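Local coordinates for uricase (Bacillus fastidiosus, PDB 4R8X), which is a urate oxidase that catalyses the first step in the conversion of urate to (S)-allantoin in purine degradation, at residues T194-L198 with F284-F289. Numbering follows the deposited sequence.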
ATOM      1  N   THR D 194      16.228 -25.390   9.237  0.64 28.73           N
ATOM      2  CA  THR D 194      17.473 -24.769   8.802  0.96 28.14           C
ATOM      3  C   THR D 194      17.676 -23.458   9.554  1.00 26.98           C
ATOM      4  O   THR D 194      16.715 -22.858  10.037  0.89 25.77           O
ATOM      5  CB  THR D 194      17.498 -24.498   7.278  0.60 28.91           C
ATOM      6  OG1 THR D 194      16.524 -23.502   6.942  0.67 28.52           O
ATOM      7  CG2 THR D 194      17.219 -25.772   6.492  1.00 30.45           C
ATOM      8  N   ASP D 195      18.927 -23.021   9.657  0.67 27.10           N
ATOM      9  CA  ASP D 195      19.246 -21.773  10.342  1.00 27.17           C
ATOM     10  C   ASP D 195      19.136 -20.596   9.388  0.92 24.63           C
ATOM     11  O   ASP D 195      19.703 -20.621   8.302  1.00 23.87           O
ATOM     12  CB  ASP D 195      20.660 -21.819  10.920  1.00 29.73           C
ATOM     13  CG  ASP D 195      20.806 -22.834  12.033  0.25 32.70           C
ATOM     14  OD1 ASP D 195      19.857 -22.996  12.830  1.00 33.57           O
ATOM     15  OD2 ASP D 195      21.877 -23.469  12.112  1.00 35.03           O
ATOM     16  N   ARG D 196      18.406 -19.564   9.803  1.00 23.68           N
ATOM     17  CA  ARG D 196      18.281 -18.343   9.019  1.00 22.08           C
ATOM     18  C   ARG D 196      18.523 -17.146   9.928  1.00 19.71           C
ATOM     19  O   ARG D 196      18.335 -17.236  11.137  1.00 21.13           O
ATOM     20  CB  ARG D 196      16.887 -18.240   8.395  1.00 23.31           C
ATOM     21  CG  ARG D 196      16.543 -19.353   7.428  1.00 23.76           C
ATOM     22  CD  ARG D 196      15.616 -20.367   8.074  1.00 24.73           C
ATOM     23  NE  ARG D 196      14.293 -19.809   8.315  1.00 25.95           N
ATOM     24  CZ  ARG D 196      13.425 -20.312   9.183  1.00 27.43           C
ATOM     25  NH1 ARG D 196      13.752 -21.383   9.893  1.00 28.20           N
ATOM     26  NH2 ARG D 196      12.237 -19.745   9.348  1.00 27.80           N
ATOM     27  N   PRO D 197      18.940 -16.013   9.350  1.00 17.91           N
ATOM     28  CA  PRO D 197      19.133 -14.808  10.166  1.00 16.67           C
ATOM     29  C   PRO D 197      17.801 -14.343  10.759  1.00 15.96           C
ATOM     30  O   PRO D 197      16.829 -14.186  10.028  1.00 16.35           O
ATOM     31  CB  PRO D 197      19.658 -13.774   9.156  1.00 17.40           C
ATOM     32  CG  PRO D 197      20.136 -14.567   7.971  1.00 19.13           C
ATOM     33  CD  PRO D 197      19.298 -15.807   7.936  1.00 18.10           C
ATOM     34  N   LEU D 198      17.747 -14.148  12.070  1.00 14.92           N
ATOM     35  CA  LEU D 198      16.530 -13.643  12.698  1.00 14.71           C
ATOM     36  C   LEU D 198      16.188 -12.224  12.230  1.00 13.92           C
ATOM     37  O   LEU D 198      17.002 -11.304  12.342  1.00 14.10           O
ATOM     38  CB  LEU D 198      16.655 -13.679  14.219  1.00 15.48           C
ATOM     39  CG  LEU D 198      15.390 -13.312  14.997  1.00 16.76           C
ATOM     40  CD1 LEU D 198      14.250 -14.262  14.656  1.00 17.43           C
ATOM     41  CD2 LEU D 198      15.657 -13.305  16.495  1.00 17.44           C
ATOM     42  N   PHE D 284      26.919 -18.482   7.359  1.00 29.12           N
ATOM     43  CA  PHE D 284      26.046 -17.905   6.346  0.78 27.44           C
ATOM     44  C   PHE D 284      26.820 -17.512   5.091  1.00 26.56           C
ATOM     45  O   PHE D 284      26.262 -16.923   4.171  1.00 25.76           O
ATOM     46  CB  PHE D 284      25.273 -16.709   6.909  1.00 26.94           C
ATOM     47  CG  PHE D 284      24.164 -17.093   7.848  0.75 26.33           C
ATOM     48  CD1 PHE D 284      23.839 -16.286   8.926  0.68 25.77           C
ATOM     49  CD2 PHE D 284      23.445 -18.260   7.651  0.51 26.41           C
ATOM     50  CE1 PHE D 284      22.818 -16.638   9.791  0.82 25.53           C
ATOM     51  CE2 PHE D 284      22.424 -18.614   8.510  0.70 26.15           C
ATOM     52  CZ  PHE D 284      22.106 -17.801   9.580  1.00 25.84           C
ATOM     53  N   LYS D 285      28.105 -17.845   5.044  0.80 26.84           N
ATOM     54  CA  LYS D 285      28.897 -17.578   3.849  0.76 27.06           C
ATOM     55  C   LYS D 285      28.389 -18.403   2.668  1.00 26.92           C
ATOM     56  O   LYS D 285      28.327 -19.630   2.729  1.00 27.76           O
ATOM     57  CB  LYS D 285      30.392 -17.817   4.097  1.00 27.89           C
ATOM     58  CG  LYS D 285      31.024 -16.760   4.991  0.63 27.83           C
ATOM     59  CE  LYS D 285      33.137 -15.601   5.671  0.10 27.67           C
ATOM     60  NZ  LYS D 285      34.615 -15.523   5.512  0.39 27.63           N
ATOM     61  N   GLY D 286      28.003 -17.707   1.602  1.00 26.03           N
ATOM     62  CA  GLY D 286      27.516 -18.355   0.402  1.00 24.39           C
ATOM     63  C   GLY D 286      26.048 -18.729   0.456  1.00 22.21           C
ATOM     64  O   GLY D 286      25.538 -19.374  -0.461  1.00 22.38           O
ATOM     65  N   ALA D 287      25.360 -18.323   1.521  1.00 19.39           N
ATOM     66  CA  ALA D 287      23.962 -18.698   1.688  1.00 16.80           C
ATOM     67  C   ALA D 287      23.044 -17.799   0.879  1.00 14.93           C
ATOM     68  O   ALA D 287      23.338 -16.628   0.655  1.00 14.56           O
ATOM     69  CB  ALA D 287      23.559 -18.661   3.152  1.00 16.90           C
ATOM     70  N   VAL D 288      21.929 -18.366   0.439  1.00 13.97           N
ATOM     71  CA  VAL D 288      20.897 -17.607  -0.260  1.00 13.72           C
ATOM     72  C   VAL D 288      19.542 -17.877   0.371  1.00 13.37           C
ATOM     73  O   VAL D 288      19.178 -19.027   0.609  1.00 13.01           O
ATOM     74  CB  VAL D 288      20.853 -17.960  -1.769  1.00 14.29           C
ATOM     75  CG1 VAL D 288      19.811 -17.119  -2.488  1.00 14.04           C
ATOM     76  CG2 VAL D 288      22.225 -17.776  -2.393  1.00 14.84           C
ATOM     77  N   PHE D 289      18.814 -16.801   0.653  1.00 12.59           N
ATOM     78  CA  PHE D 289      17.503 -16.867   1.277  1.00 12.74           C
ATOM     79  C   PHE D 289      16.477 -16.182   0.390  1.00 12.93           C
ATOM     80  O   PHE D 289      16.834 -15.524  -0.586  1.00 12.29           O
ATOM     81  CB  PHE D 289      17.546 -16.177   2.647  1.00 12.51           C
ATOM     82  CG  PHE D 289      18.607 -16.709   3.544  1.00 12.31           C
ATOM     83  CD1 PHE D 289      18.346 -17.800   4.353  1.00 12.33           C
ATOM     84  CD2 PHE D 289      19.873 -16.137   3.568  1.00 13.41           C
ATOM     85  CE1 PHE D 289      19.332 -18.311   5.180  1.00 13.39           C
ATOM     86  CE2 PHE D 289      20.875 -16.645   4.396  1.00 13.27           C
ATOM     87  CZ  PHE D 289      20.601 -17.740   5.199  1.00 13.60           C
TER
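Pro-197 packs into the corner formed by the rings of Phe-284 and Phe-289, a pair of CH-pi contacts that joins the loop leading into strand 198-208 to a type II beta turn (Phe-284 to Ala-287) and the strand 288-290 that follows it in the uricase fold. The proline splits its ring between them: CG lies over a face of Phe-284, 4.2 Å from the ring centroid, and CD over a face of Phe-289, 3.9 Å from that centroid and 22° off the normal. Phe-284 also presses against the peptide itself, with its CZ 3.6 Å from Pro-197 N. The carbonyl of Asp-195 meets the edges of both rings, Asp-195 O lying 3.4 Å from Phe-284 CE2. Beside it, the aliphatic stem of Arg-196 rests on Phe-289, Arg-196 CG 3.7 Å from Phe-289 CE1. In turn, Phe-284 sets CD2 at the edge of Phe-289, in its plane, so the two aromatics brace each other. An alanine in place of Phe-284 would probably leave Pro-197 CG without its aromatic face and open a gap beside the edge of Phe-289 and Asp-195 O.

Behind the rings, the turn is closed by Ala-287 N bonding to Phe-284 O at 3.1 Å, with Gly-286 in its positive-phi position. Phe-284 O also accepts from Thr-17 OG1 of a second subunit, and Val-288 and Phe-289 pair antiparallel with a strand of that subunit, which places the contact at the interface. Arg-196, predicted to bind urate, carries its guanidinium away from the turn. The chain bends at chi2 (103°) and chi3, bringing NE to a hydrogen bond with the Trp-274 carbonyl. NH1 folds back to its own loop in a weak but nearly straight bond (166°) to Thr-194 O, which lies in the guanidinium plane.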